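Local coordinates for RNA-dependent RNA polymerase (PDB 6DX3), which carries a viral OTU-family cysteine protease domain that probably strips ubiquitin from modified proteins of the infected host, at residues V5-H10 and D128-Y133; S19-E24 and Y117-D122; E26-I31 and D136-S141; N106-S109 and K113-V116. All coordinates share one frame; numbering follows the deposited sequence.

Overall arrangement
Contacts 1, 2 and 3 all reach the mixed sheet; contact 4 closes helix 102-112 and meets the sheet at Val116, where strand 116-121 begins. Contact 2 is the buried one, an apolar meeting of two strands separated in the sheet by strand 126-133; that same strand carries Val130 and Arg132 of contact 1, whose centre lies about 7 Å from that of contact 2. Contacts 1, 3 and 4 are partly buried. Their chemistry differs accordingly: a cation-pi contact where the N-terminal segment lies on the sheet, a Met-aromatic contact between a loop and the start of an outermost strand, and a weak backbone hydrogen bond at a helix C-terminus.

Contact 1: V5-H10 and D128-Y133; sequences VNFDWH and DYVVRY
Phe7 and Trp9 lie on an irregular N-terminal segment that passes over strand 126-133 without pairing with it: the CA atoms of Phe7 and Val130 are 8.8 Å apart, and no hydrogen bond joins the segments. Val130 and Arg132, two residues apart on the strand, both project toward this segment. Val130 CG1 sits at the edge of the Phe7 ring, near its plane, 3.9 Å from Phe7 CE2, and also reaches Trp9 CH2 at 4.0 Å. The indole is sandwiched. Phe7 CB lies against one face, and Arg132 NH1 lies over the opposite face, toward its rim, 3.5 Å from Trp9 CE2. Arg132 CG is anti to the backbone N (chi1 -175°) and the chain folds at chi3 (76°), which brings the guanidinium back over the six-membered ring in a cation-pi contact, with planes 42° apart. Lower on the same side chain, Arg132 CB touches Trp9 CZ3 at 3.7 Å. Arg132 NE is hydrogen-bonded to Gly134 O, and Tyr17 offers a second cation-pi partner. Toward strand 126-133 the segment is thus held by side chains alone, one indole face under a charge and Val130 at the Phe7 edge; its hydrogen bonds go to strand 17-24.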
loop_
_atom_site.group_PDB
_atom_site.type_symbol
_atom_site.label_atom_id
_atom_site.label_comp_id
_atom_site.label_asym_id
_atom_site.label_seq_id
_atom_site.Cartn_x
_atom_site.Cartn_y
_atom_site.Cartn_z
ATOM N N VAL A 5 9.465 -5.757 -15.972
ATOM C CA VAL A 5 8.360 -4.891 -16.365
ATOM C C VAL A 5 8.878 -3.483 -16.650
ATOM O O VAL A 5 9.646 -2.920 -15.869
ATOM C CB VAL A 5 7.253 -4.875 -15.289
ATOM C CG1 VAL A 5 7.843 -4.616 -13.912
ATOM C CG2 VAL A 5 6.184 -3.844 -15.626
ATOM N N ASN A 6 8.462 -2.921 -17.781
ATOM C CA ASN A 6 8.913 -1.602 -18.203
ATOM C C ASN A 6 7.959 -0.541 -17.667
ATOM O O ASN A 6 6.762 -0.562 -17.972
ATOM C CB ASN A 6 9.005 -1.524 -19.726
ATOM C CG ASN A 6 10.289 -2.126 -20.263
ATOM O OD1 ASN A 6 11.357 -1.967 -19.669
ATOM N ND2 ASN A 6 10.193 -2.818 -21.392
ATOM N N PHE A 7 8.490 0.379 -16.871
ATOM C CA PHE A 7 7.717 1.471 -16.299
ATOM C C PHE A 7 7.860 2.730 -17.144
ATOM O O PHE A 7 8.810 2.893 -17.913
ATOM C CB PHE A 7 8.164 1.773 -14.864
ATOM C CG PHE A 7 8.001 0.620 -13.912
ATOM C CD1 PHE A 7 9.100 -0.117 -13.504
ATOM C CD2 PHE A 7 6.755 0.288 -13.410
ATOM C CE1 PHE A 7 8.959 -1.171 -12.622
ATOM C CE2 PHE A 7 6.606 -0.764 -12.528
ATOM C CZ PHE A 7 7.708 -1.495 -12.131
ATOM N N ASP A 8 6.889 3.631 -16.985
ATOM C CA ASP A 8 6.946 4.992 -17.521
ATOM C C ASP A 8 6.590 5.911 -16.354
ATOM O O ASP A 8 5.459 6.386 -16.237
ATOM C CB ASP A 8 6.007 5.171 -18.715
ATOM C CG ASP A 8 6.053 6.574 -19.288
ATOM O OD1 ASP A 8 5.029 7.025 -19.840
ATOM O OD2 ASP A 8 7.112 7.226 -19.179
ATOM N N TRP A 9 7.565 6.147 -15.480
ATOM C CA TRP A 9 7.295 6.820 -14.219
ATOM C C TRP A 9 7.001 8.298 -14.434
ATOM O O TRP A 9 7.685 8.984 -15.198
ATOM C CB TRP A 9 8.482 6.665 -13.266
ATOM C CG TRP A 9 8.662 5.278 -12.732
ATOM C CD1 TRP A 9 9.720 4.445 -12.958
ATOM C CD2 TRP A 9 7.764 4.561 -11.875
ATOM N NE1 TRP A 9 9.535 3.254 -12.296
ATOM C CE2 TRP A 9 8.341 3.301 -11.625
ATOM C CE3 TRP A 9 6.527 4.862 -11.296
ATOM C CZ2 TRP A 9 7.726 2.345 -10.822
ATOM C CZ3 TRP A 9 5.918 3.908 -10.498
ATOM C CH2 TRP A 9 6.516 2.667 -10.270
ATOM N N HIS A 10 5.973 8.789 -13.745
ATOM C CA HIS A 10 5.671 10.212 -13.657
ATOM C C HIS A 10 5.670 10.604 -12.187
ATOM O O HIS A 10 4.842 10.111 -11.413
ATOM C CB HIS A 10 4.317 10.538 -14.291
ATOM C CG HIS A 10 4.188 10.093 -15.714
ATOM N ND1 HIS A 10 3.845 8.805 -16.062
ATOM C CD2 HIS A 10 4.348 10.767 -16.878
ATOM C CE1 HIS A 10 3.802 8.702 -17.378
ATOM N NE2 HIS A 10 4.104 9.879 -17.897
ATOM N N ASP A 128 -3.152 -2.362 -14.969
ATOM C CA ASP A 128 -2.979 -1.352 -16.007
ATOM C C ASP A 128 -2.263 -0.092 -15.538
ATOM O O ASP A 128 -1.887 0.729 -16.382
ATOM C CB ASP A 128 -4.339 -0.961 -16.616
ATOM C CG ASP A 128 -5.278 -0.326 -15.604
ATOM O OD1 ASP A 128 -5.208 -0.686 -14.410
ATOM O OD2 ASP A 128 -6.090 0.536 -16.003
ATOM N N TYR A 129 -2.070 0.095 -14.234
ATOM C CA TYR A 129 -1.228 1.183 -13.752
ATOM C C TYR A 129 -0.734 0.840 -12.355
ATOM O O TYR A 129 -1.278 -0.036 -11.677
ATOM C CB TYR A 129 -1.960 2.536 -13.773
ATOM C CG TYR A 129 -2.919 2.806 -12.628
ATOM C CD1 TYR A 129 -2.459 3.281 -11.404
ATOM C CD2 TYR A 129 -4.289 2.635 -12.789
ATOM C CE1 TYR A 129 -3.328 3.542 -10.363
ATOM C CE2 TYR A 129 -5.170 2.901 -11.753
ATOM C CZ TYR A 129 -4.682 3.352 -10.541
ATOM O OH TYR A 129 -5.545 3.617 -9.503
ATOM N N VAL A 130 0.313 1.546 -11.936
ATOM C CA VAL A 130 0.949 1.331 -10.642
ATOM C C VAL A 130 1.383 2.681 -10.088
ATOM O O VAL A 130 1.781 3.575 -10.844
ATOM C CB VAL A 130 2.146 0.356 -10.762
ATOM C CG1 VAL A 130 3.208 0.914 -11.703
ATOM C CG2 VAL A 130 2.739 0.043 -9.394
ATOM N N VAL A 131 1.274 2.845 -8.771
ATOM C CA VAL A 131 1.793 4.026 -8.094
ATOM C C VAL A 131 2.840 3.577 -7.085
ATOM O O VAL A 131 2.751 2.487 -6.508
ATOM C CB VAL A 131 0.686 4.860 -7.407
ATOM C CG1 VAL A 131 -0.375 5.275 -8.422
ATOM C CG2 VAL A 131 0.065 4.094 -6.257
ATOM N N ARG A 132 3.847 4.422 -6.883
ATOM C CA ARG A 132 4.970 4.098 -6.015
ATOM C C ARG A 132 5.149 5.204 -4.991
ATOM O O ARG A 132 5.339 6.369 -5.356
ATOM C CB ARG A 132 6.261 3.905 -6.816
ATOM C CG ARG A 132 7.441 3.455 -5.961
ATOM C CD ARG A 132 8.716 3.351 -6.776
ATOM N NE ARG A 132 9.281 4.662 -7.066
ATOM C CZ ARG A 132 10.085 4.916 -8.091
ATOM N NH1 ARG A 132 10.421 3.944 -8.928
ATOM N NH2 ARG A 132 10.553 6.142 -8.281
ATOM N N TYR A 133 5.082 4.837 -3.715
ATOM C CA TYR A 133 5.438 5.721 -2.610
ATOM C C TYR A 133 6.848 5.334 -2.178
ATOM O O TYR A 133 7.037 4.363 -1.446
ATOM C CB TYR A 133 4.437 5.595 -1.465
ATOM C CG TYR A 133 3.053 6.089 -1.819
ATOM C CD1 TYR A 133 2.708 7.423 -1.650
ATOM C CD2 TYR A 133 2.093 5.222 -2.324
ATOM C CE1 TYR A 133 1.446 7.880 -1.972
ATOM C CE2 TYR A 133 0.829 5.671 -2.652
ATOM C CZ TYR A 133 0.509 7.000 -2.472
ATOM O OH TYR A 133 -0.752 7.456 -2.793
#

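Contact 2: S19-E24 and Y117-D122; sequences SPVDLE and YIWHED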
loop_
_atom_site.group_PDB
_atom_site.type_symbol
_atom_site.label_atom_id
_atom_site.label_comp_id
_atom_site.label_asym_id
_atom_site.label_seq_id
_atom_site.Cartn_x
_atom_site.Cartn_y
_atom_site.Cartn_z
ATOM N N SER A 19 2.783 5.257 -12.978
ATOM C CA SER A 19 3.220 4.672 -14.230
ATOM C C SER A 19 2.145 3.757 -14.797
ATOM O O SER A 19 1.623 2.906 -14.061
ATOM C CB SER A 19 4.517 3.883 -14.044
ATOM O OG SER A 19 4.774 3.059 -15.167
ATOM N N PRO A 20 1.785 3.902 -16.069
ATOM C CA PRO A 20 0.968 2.872 -16.712
ATOM C C PRO A 20 1.789 1.616 -16.948
ATOM O O PRO A 20 2.997 1.673 -17.192
ATOM C CB PRO A 20 0.545 3.523 -18.034
ATOM C CG PRO A 20 1.643 4.499 -18.328
ATOM C CD PRO A 20 2.094 5.017 -16.982
ATOM N N VAL A 21 1.121 0.466 -16.844
ATOM C CA VAL A 21 1.736 -0.834 -17.091
ATOM C C VAL A 21 0.734 -1.713 -17.829
ATOM O O VAL A 21 -0.436 -1.366 -17.993
ATOM C CB VAL A 21 2.203 -1.536 -15.794
ATOM C CG1 VAL A 21 3.257 -0.714 -15.068
ATOM C CG2 VAL A 21 1.021 -1.824 -14.884
ATOM N N ASP A 22 1.220 -2.870 -18.280
ATOM C CA ASP A 22 0.398 -3.906 -18.918
ATOM C C ASP A 22 0.977 -5.238 -18.449
ATOM O O ASP A 22 1.866 -5.802 -19.094
ATOM C CB ASP A 22 0.400 -3.792 -20.437
ATOM C CG ASP A 22 -0.264 -4.984 -21.114
ATOM O OD1 ASP A 22 -1.511 -4.991 -21.203
ATOM O OD2 ASP A 22 0.460 -5.904 -21.555
ATOM N N LEU A 23 0.474 -5.739 -17.321
ATOM C CA LEU A 23 1.173 -6.794 -16.603
ATOM C C LEU A 23 0.240 -7.903 -16.137
ATOM O O LEU A 23 -0.794 -7.655 -15.510
ATOM C CB LEU A 23 1.956 -6.201 -15.408
ATOM C CG LEU A 23 2.548 -7.167 -14.384
ATOM C CD1 LEU A 23 3.990 -6.803 -14.070
ATOM C CD2 LEU A 23 1.720 -7.121 -13.111
ATOM N N GLU A 24 0.619 -9.126 -16.488
ATOM C CA GLU A 24 0.103 -10.345 -15.881
ATOM C C GLU A 24 0.768 -10.455 -14.510
ATOM O O GLU A 24 1.973 -10.709 -14.426
ATOM C CB GLU A 24 0.462 -11.556 -16.743
ATOM C CG GLU A 24 -0.163 -11.654 -18.165
ATOM C CD GLU A 24 -1.666 -11.482 -18.199
ATOM O OE1 GLU A 24 -2.136 -10.335 -18.330
ATOM O OE2 GLU A 24 -2.385 -12.500 -18.122
ATOM N N TYR A 117 4.739 -0.304 -3.615
ATOM C CA TYR A 117 4.098 -0.284 -4.922
ATOM C C TYR A 117 2.652 -0.725 -4.752
ATOM O O TYR A 117 2.384 -1.727 -4.080
ATOM C CB TYR A 117 4.805 -1.217 -5.908
ATOM C CG TYR A 117 6.185 -0.785 -6.361
ATOM C CD1 TYR A 117 6.488 -0.691 -7.712
ATOM C CD2 TYR A 117 7.190 -0.502 -5.444
ATOM C CE1 TYR A 117 7.745 -0.312 -8.138
ATOM C CE2 TYR A 117 8.449 -0.120 -5.860
ATOM C CZ TYR A 117 8.721 -0.028 -7.208
ATOM O OH TYR A 117 9.974 0.351 -7.633
ATOM N N ILE A 118 1.726 0.015 -5.355
ATOM C CA ILE A 118 0.309 -0.336 -5.350
ATOM C C ILE A 118 -0.094 -0.613 -6.790
ATOM O O ILE A 118 -0.199 0.315 -7.605
ATOM C CB ILE A 118 -0.567 0.763 -4.737
ATOM C CG1 ILE A 118 -0.004 1.222 -3.391
ATOM C CG2 ILE A 118 -1.995 0.262 -4.567
ATOM C CD1 ILE A 118 -0.839 2.311 -2.730
ATOM N N TRP A 119 -0.320 -1.884 -7.106
ATOM C CA TRP A 119 -0.692 -2.294 -8.454
ATOM C C TRP A 119 -2.210 -2.353 -8.566
ATOM O O TRP A 119 -2.873 -3.017 -7.764
ATOM C CB TRP A 119 -0.077 -3.654 -8.793
ATOM C CG TRP A 119 1.414 -3.700 -8.603
ATOM C CD1 TRP A 119 2.089 -3.809 -7.419
ATOM C CD2 TRP A 119 2.412 -3.640 -9.630
ATOM N NE1 TRP A 119 3.445 -3.819 -7.648
ATOM C CE2 TRP A 119 3.669 -3.720 -8.996
ATOM C CE3 TRP A 119 2.365 -3.526 -11.023
ATOM C CZ2 TRP A 119 4.868 -3.689 -9.707
ATOM C CZ3 TRP A 119 3.556 -3.497 -11.728
ATOM C CH2 TRP A 119 4.790 -3.576 -11.069
ATOM N N HIS A 120 -2.756 -1.657 -9.558
ATOM C CA HIS A 120 -4.200 -1.568 -9.724
ATOM C C HIS A 120 -4.679 -2.632 -10.705
ATOM O O HIS A 120 -4.287 -2.625 -11.876
ATOM C CB HIS A 120 -4.618 -0.184 -10.209
ATOM C CG HIS A 120 -6.044 -0.118 -10.657
ATOM N ND1 HIS A 120 -6.412 -0.224 -11.981
ATOM C CD2 HIS A 120 -7.195 0.023 -9.957
ATOM C CE1 HIS A 120 -7.728 -0.142 -12.079
ATOM N NE2 HIS A 120 -8.227 0.008 -10.864
ATOM N N GLU A 121 -5.541 -3.524 -10.225
ATOM C CA GLU A 121 -6.137 -4.551 -11.063
ATOM C C GLU A 121 -7.315 -3.975 -11.838
ATOM O O GLU A 121 -8.243 -3.413 -11.249
ATOM C CB GLU A 121 -6.598 -5.731 -10.207
ATOM C CG GLU A 121 -7.228 -6.872 -10.987
ATOM C CD GLU A 121 -7.840 -7.917 -10.078
ATOM O OE1 GLU A 121 -8.439 -7.529 -9.055
ATOM O OE2 GLU A 121 -7.705 -9.126 -10.370
ATOM N N ASP A 122 -7.280 -4.115 -13.161
ATOM C CA ASP A 122 -8.402 -3.707 -13.998
ATOM C C ASP A 122 -9.235 -4.889 -14.479
ATOM O O ASP A 122 -10.464 -4.792 -14.543
ATOM C CB ASP A 122 -7.904 -2.892 -15.199
ATOM C CG ASP A 122 -7.056 -3.712 -16.146
ATOM O OD1 ASP A 122 -6.205 -4.475 -15.643
ATOM O OD2 ASP A 122 -7.247 -3.602 -17.377
#
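Trp119 CZ3, on the six-membered ring of the indole, meets two aliphatic side chains of the 19-24 strand: Leu23 CD1 at 4.1 Å and, more loosely, Val21 CG1 at 4.4 Å. Both methyl groups come to the ring obliquely, and the Leu23 and Trp119 side chains cross at about a right angle. Val21 and Leu23 are two residues apart, so they project from the same side of their strand, and the indole reaches across to both. Leu23 CG stands anti to the backbone N (chi1 169°), which carries CD1 to the indole. The contact itself is wholly apolar and contains no hydrogen bond. What fixes the rotation of the indole lies one shell out: its NE1 is hydrogen-bonded to Asn143 OD1, and its ring meets that of Phe29 edge-to-face. At the start of the other strand, Ser19 OG donates to Pro20 O at 3.0 Å, approaching from above the carbonyl plane, and also bonds Asp8 N, tying the N-terminal segment to this strand. The CA atoms of Val21 and Trp119 are 9.1 Å apart because these strands are not sheet neighbours. Strand 126-133 runs between them, antiparallel to both, with Val130 packed against Val21 as well as Trp119; Met138 of a loop and Leu154 of strand 150-156 also touch the indole.

Contact 3: E26-I31 and D136-S141; sequences EDIFEI and DPMLES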
loop_
_atom_site.group_PDB
_atom_site.type_symbol
_atom_site.label_atom_id
_atom_site.label_comp_id
_atom_site.label_asym_id
_atom_site.label_seq_id
_atom_site.Cartn_x
_atom_site.Cartn_y
_atom_site.Cartn_z
ATOM N N GLU A 26 0.796 -12.669 -12.178
ATOM C CA GLU A 26 1.388 -13.942 -11.769
ATOM C C GLU A 26 2.637 -14.303 -12.564
ATOM O O GLU A 26 3.341 -15.242 -12.179
ATOM C CB GLU A 26 0.354 -15.064 -11.869
ATOM C CG GLU A 26 -0.868 -14.848 -10.985
ATOM C CD GLU A 26 -1.602 -16.140 -10.694
ATOM O OE1 GLU A 26 -2.022 -16.815 -11.659
ATOM O OE2 GLU A 26 -1.759 -16.475 -9.501
ATOM N N ASP A 27 2.938 -13.591 -13.651
ATOM C CA ASP A 27 4.240 -13.765 -14.289
ATOM C C ASP A 27 5.365 -13.242 -13.400
ATOM O O ASP A 27 6.509 -13.700 -13.509
ATOM C CB ASP A 27 4.266 -13.061 -15.647
ATOM C CG ASP A 27 3.252 -13.624 -16.616
ATOM O OD1 ASP A 27 2.576 -14.625 -16.272
ATOM O OD2 ASP A 27 3.138 -13.070 -17.729
ATOM N N ILE A 28 5.056 -12.303 -12.507
ATOM C CA ILE A 28 6.063 -11.668 -11.673
ATOM C C ILE A 28 5.863 -11.959 -10.184
ATOM O O ILE A 28 6.855 -12.126 -9.466
ATOM C CB ILE A 28 6.088 -10.144 -11.936
ATOM C CG1 ILE A 28 6.304 -9.856 -13.431
ATOM C CG2 ILE A 28 7.141 -9.461 -11.081
ATOM C CD1 ILE A 28 7.715 -10.125 -13.930
ATOM N N PHE A 29 4.624 -12.041 -9.704
ATOM C CA PHE A 29 4.339 -12.188 -8.281
ATOM C C PHE A 29 3.539 -13.454 -8.010
ATOM O O PHE A 29 3.006 -14.099 -8.916
ATOM C CB PHE A 29 3.548 -10.992 -7.732
ATOM C CG PHE A 29 4.217 -9.670 -7.943
ATOM C CD1 PHE A 29 3.774 -8.806 -8.931
ATOM C CD2 PHE A 29 5.277 -9.279 -7.137
ATOM C CE1 PHE A 29 4.381 -7.585 -9.124
ATOM C CE2 PHE A 29 5.892 -8.057 -7.325
ATOM C CZ PHE A 29 5.443 -7.210 -8.319
ATOM N N GLU A 30 3.475 -13.796 -6.730
ATOM C CA GLU A 30 2.473 -14.698 -6.184
ATOM C C GLU A 30 1.486 -13.868 -5.377
ATOM O O GLU A 30 1.892 -13.068 -4.526
ATOM C CB GLU A 30 3.105 -15.771 -5.296
ATOM C CG GLU A 30 2.188 -16.234 -4.174
ATOM C CD GLU A 30 2.714 -17.444 -3.444
ATOM O OE1 GLU A 30 3.578 -18.149 -4.008
ATOM O OE2 GLU A 30 2.264 -17.687 -2.305
ATOM N N ILE A 31 0.198 -14.037 -5.657
ATOM C CA ILE A 31 -0.842 -13.328 -4.920
ATOM C C ILE A 31 -0.995 -14.001 -3.561
ATOM O O ILE A 31 -1.454 -15.142 -3.472
ATOM C CB ILE A 31 -2.171 -13.316 -5.683
ATOM C CG1 ILE A 31 -1.997 -12.656 -7.054
ATOM C CG2 ILE A 31 -3.250 -12.611 -4.865
ATOM C CD1 ILE A 31 -3.161 -12.891 -7.999
ATOM N N ASP A 136 12.665 2.959 -3.956
ATOM C CA ASP A 136 13.398 1.707 -4.034
ATOM C C ASP A 136 12.940 0.871 -5.228
ATOM O O ASP A 136 11.801 0.999 -5.689
ATOM C CB ASP A 136 13.224 0.908 -2.746
ATOM C CG ASP A 136 13.974 1.516 -1.580
ATOM O OD1 ASP A 136 14.973 2.224 -1.823
ATOM O OD2 ASP A 136 13.566 1.283 -0.423
ATOM N N PRO A 137 13.816 0.016 -5.756
ATOM C CA PRO A 137 13.399 -0.909 -6.812
ATOM C C PRO A 137 12.259 -1.809 -6.355
ATOM O O PRO A 137 11.981 -1.960 -5.162
ATOM C CB PRO A 137 14.669 -1.718 -7.097
ATOM C CG PRO A 137 15.784 -0.810 -6.700
ATOM C CD PRO A 137 15.272 -0.026 -5.524
ATOM N N MET A 138 11.599 -2.418 -7.341
ATOM C CA MET A 138 10.405 -3.211 -7.072
ATOM C C MET A 138 10.706 -4.401 -6.170
ATOM O O MET A 138 9.926 -4.717 -5.262
ATOM C CB MET A 138 9.797 -3.677 -8.394
ATOM C CG MET A 138 8.538 -4.507 -8.267
ATOM S SD MET A 138 8.083 -5.234 -9.852
ATOM C CE MET A 138 9.457 -6.352 -10.124
ATOM N N LEU A 139 11.837 -5.071 -6.395
ATOM C CA LEU A 139 12.148 -6.305 -5.684
ATOM C C LEU A 139 12.567 -6.081 -4.235
ATOM O O LEU A 139 12.600 -7.047 -3.467
ATOM C CB LEU A 139 13.249 -7.068 -6.426
ATOM C CG LEU A 139 12.851 -7.600 -7.805
ATOM C CD1 LEU A 139 14.031 -8.277 -8.488
ATOM C CD2 LEU A 139 11.671 -8.556 -7.690
ATOM N N GLU A 140 12.892 -4.848 -3.841
ATOM C CA GLU A 140 13.234 -4.540 -2.457
ATOM C C GLU A 140 12.202 -3.634 -1.801
ATOM O O GLU A 140 12.515 -2.943 -0.824
ATOM C CB GLU A 140 14.625 -3.912 -2.377
ATOM C CG GLU A 140 15.003 -3.082 -3.580
ATOM C CD GLU A 140 16.491 -2.824 -3.653
ATOM O OE1 GLU A 140 16.977 -1.934 -2.922
ATOM O OE2 GLU A 140 17.175 -3.517 -4.435
ATOM N N SER A 141 10.980 -3.620 -2.322
ATOM C CA SER A 141 9.886 -2.823 -1.793
ATOM C C SER A 141 8.701 -3.728 -1.477
ATOM O O SER A 141 8.687 -4.917 -1.806
ATOM C CB SER A 141 9.465 -1.732 -2.785
ATOM O OG SER A 141 10.572 -0.942 -3.181
#
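Met138 places its sulfur, rather than a methyl group, closest to the Phe29 ring: SD lies 3.6 Å from Phe29 CZ. This is a Met-aromatic contact of oblique geometry, with SD 4.9 Å from the ring centroid and 68° off the ring normal. In the OTU protease fold it joins the loop leading into strand 142-147 to the point where the short helix 25-28 gives way to strand 29-32, an outermost strand of the sheet. The two side chains come from opposite directions, Phe29 reaching forward with its CZ end and Met138 with its thioether. Met138 is extended through its first two torsions, with CG anti to the backbone N, and then turns at chi3 (66°), which carries its terminal methyl to Ile28: CE is 4.0 Å from Ile28 CG2. That same Ile28 CG2 lies over the centre of the Phe29 ring, 3.8 Å above its plane, so the isoleucine covers one ring face while its methyl group also meets the methionine. Farther out, the Phe29 ring touches Leu154, while Met138 packs on Tyr117 and Val5. No hydrogen bond crosses between the segments, and polar bonds instead shape the loop and tie it to the sheet. Met138 O accepts from Asn143 ND2, and Tyr117 OH is bonded to Asp136 O. Two weak backbone bonds curl residues 137-141, and within that turn Ser141 OG donates to Pro137 O at 2.6 Å, from 37° out of the carbonyl plane.

Contact 4: N106-S109 and K113-V116; sequences NFFS and KVTV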
loop_
_atom_site.group_PDB
_atom_site.type_symbol
_atom_site.label_atom_id
_atom_site.label_comp_id
_atom_site.label_asym_id
_atom_site.label_seq_id
_atom_site.Cartn_x
_atom_site.Cartn_y
_atom_site.Cartn_z
ATOM N N ASN A 106 0.598 6.121 1.890
ATOM C CA ASN A 106 1.460 7.298 1.876
ATOM C C ASN A 106 2.058 7.554 3.254
ATOM O O ASN A 106 3.278 7.680 3.402
ATOM C CB ASN A 106 0.653 8.510 1.394
ATOM C CG ASN A 106 1.528 9.689 1.001
ATOM O OD1 ASN A 106 2.580 9.929 1.597
ATOM N ND2 ASN A 106 1.085 10.441 -0.003
ATOM N N PHE A 107 1.207 7.605 4.282
ATOM C CA PHE A 107 1.690 7.912 5.627
ATOM C C PHE A 107 2.579 6.801 6.175
ATOM O O PHE A 107 3.604 7.079 6.807
ATOM C CB PHE A 107 0.506 8.168 6.559
ATOM C CG PHE A 107 -0.078 9.543 6.419
ATOM C CD1 PHE A 107 0.747 10.653 6.340
ATOM C CD2 PHE A 107 -1.451 9.726 6.352
ATOM C CE1 PHE A 107 0.216 11.924 6.205
ATOM C CE2 PHE A 107 -1.990 10.995 6.218
ATOM C CZ PHE A 107 -1.158 12.093 6.144
ATOM N N PHE A 108 2.207 5.538 5.951
ATOM C CA PHE A 108 3.015 4.441 6.480
ATOM C C PHE A 108 4.391 4.400 5.827
ATOM O O PHE A 108 5.397 4.146 6.502
ATOM C CB PHE A 108 2.297 3.107 6.288
ATOM C CG PHE A 108 3.092 1.923 6.760
ATOM C CD1 PHE A 108 3.192 1.633 8.112
ATOM C CD2 PHE A 108 3.744 1.100 5.853
ATOM C CE1 PHE A 108 3.927 0.545 8.549
ATOM C CE2 PHE A 108 4.479 0.010 6.287
ATOM C CZ PHE A 108 4.569 -0.269 7.633
ATOM N N SER A 109 4.452 4.642 4.516
ATOM C CA SER A 109 5.733 4.653 3.817
ATOM C C SER A 109 6.651 5.736 4.370
ATOM O O SER A 109 7.867 5.534 4.479
ATOM C CB SER A 109 5.509 4.854 2.319
ATOM O OG SER A 109 4.852 6.086 2.073
ATOM N N LYS A 113 9.739 4.382 6.418
ATOM C CA LYS A 113 10.834 4.566 5.467
ATOM C C LYS A 113 11.016 3.315 4.608
ATOM O O LYS A 113 12.107 2.751 4.499
ATOM C CB LYS A 113 12.133 4.937 6.184
ATOM C CG LYS A 113 12.196 6.386 6.642
ATOM C CD LYS A 113 13.314 6.601 7.643
ATOM C CE LYS A 113 12.764 6.872 9.032
ATOM N NZ LYS A 113 11.790 5.823 9.445
ATOM N N VAL A 114 9.914 2.866 4.015
ATOM C CA VAL A 114 9.897 1.713 3.126
ATOM C C VAL A 114 9.083 2.085 1.897
ATOM O O VAL A 114 8.100 2.827 1.996
ATOM C CB VAL A 114 9.318 0.460 3.822
ATOM C CG1 VAL A 114 7.872 0.696 4.245
ATOM C CG2 VAL A 114 9.418 -0.761 2.913
ATOM N N THR A 115 9.502 1.589 0.739
ATOM C CA THR A 115 8.817 1.876 -0.511
ATOM C C THR A 115 7.688 0.876 -0.721
ATOM O O THR A 115 7.841 -0.317 -0.444
ATOM C CB THR A 115 9.799 1.831 -1.683
ATOM O OG1 THR A 115 10.827 2.810 -1.484
ATOM C CG2 THR A 115 9.089 2.115 -2.995
ATOM N N VAL A 116 6.546 1.375 -1.189
ATOM C CA VAL A 116 5.369 0.548 -1.437
ATOM C C VAL A 116 4.892 0.781 -2.862
ATOM O O VAL A 116 4.670 1.927 -3.269
ATOM C CB VAL A 116 4.233 0.844 -0.439
ATOM C CG1 VAL A 116 3.020 -0.023 -0.757
ATOM C CG2 VAL A 116 4.700 0.607 0.992
#
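Ser109 and Val114 come closest, with CA atoms 5.1 Å apart, where helix 102-112 ends and the chain turns back toward strand 116-121. Phe108 and Val114 make the apolar contact: Phe108 CE2 lies 4.0 Å from Val114 CG1, which approaches the ring obliquely. Phe108 CG is anti to the backbone N (chi1 178°), and from there the ring extends toward the valine. Nearer still, Ser109 CB lies against Val114 O at 3.3 Å, while its hydroxyl turns into the helix and donates to Asn106 O at 2.6 Å, from above the carbonyl plane, with Val105 O as a further hydrogen-bond partner. Met49 of helix 40-49 touches both Phe108 and Val114, and Ile61 of helix 57-72 also packs on the phenylalanine. The backbone of this corner resembles a Schellman motif. Lys113, the first residue beyond the helix, takes positive phi (52°), the left-handed conformation that reverses the chain, and Val114 N donates back to Ser109 O, the 6→1 bond of such a C-terminus. At 3.4 Å, with an N-H...O angle of 148°, that bond is weak. Lys113 CB points away from the helix segment, while its NZ curls round to bond Lys111 O. Tyr133 of strand 126-133 lies against Ser109 and Asn106, and Asn106 ND2 is hydrogen-bonded to Glu78 OE2.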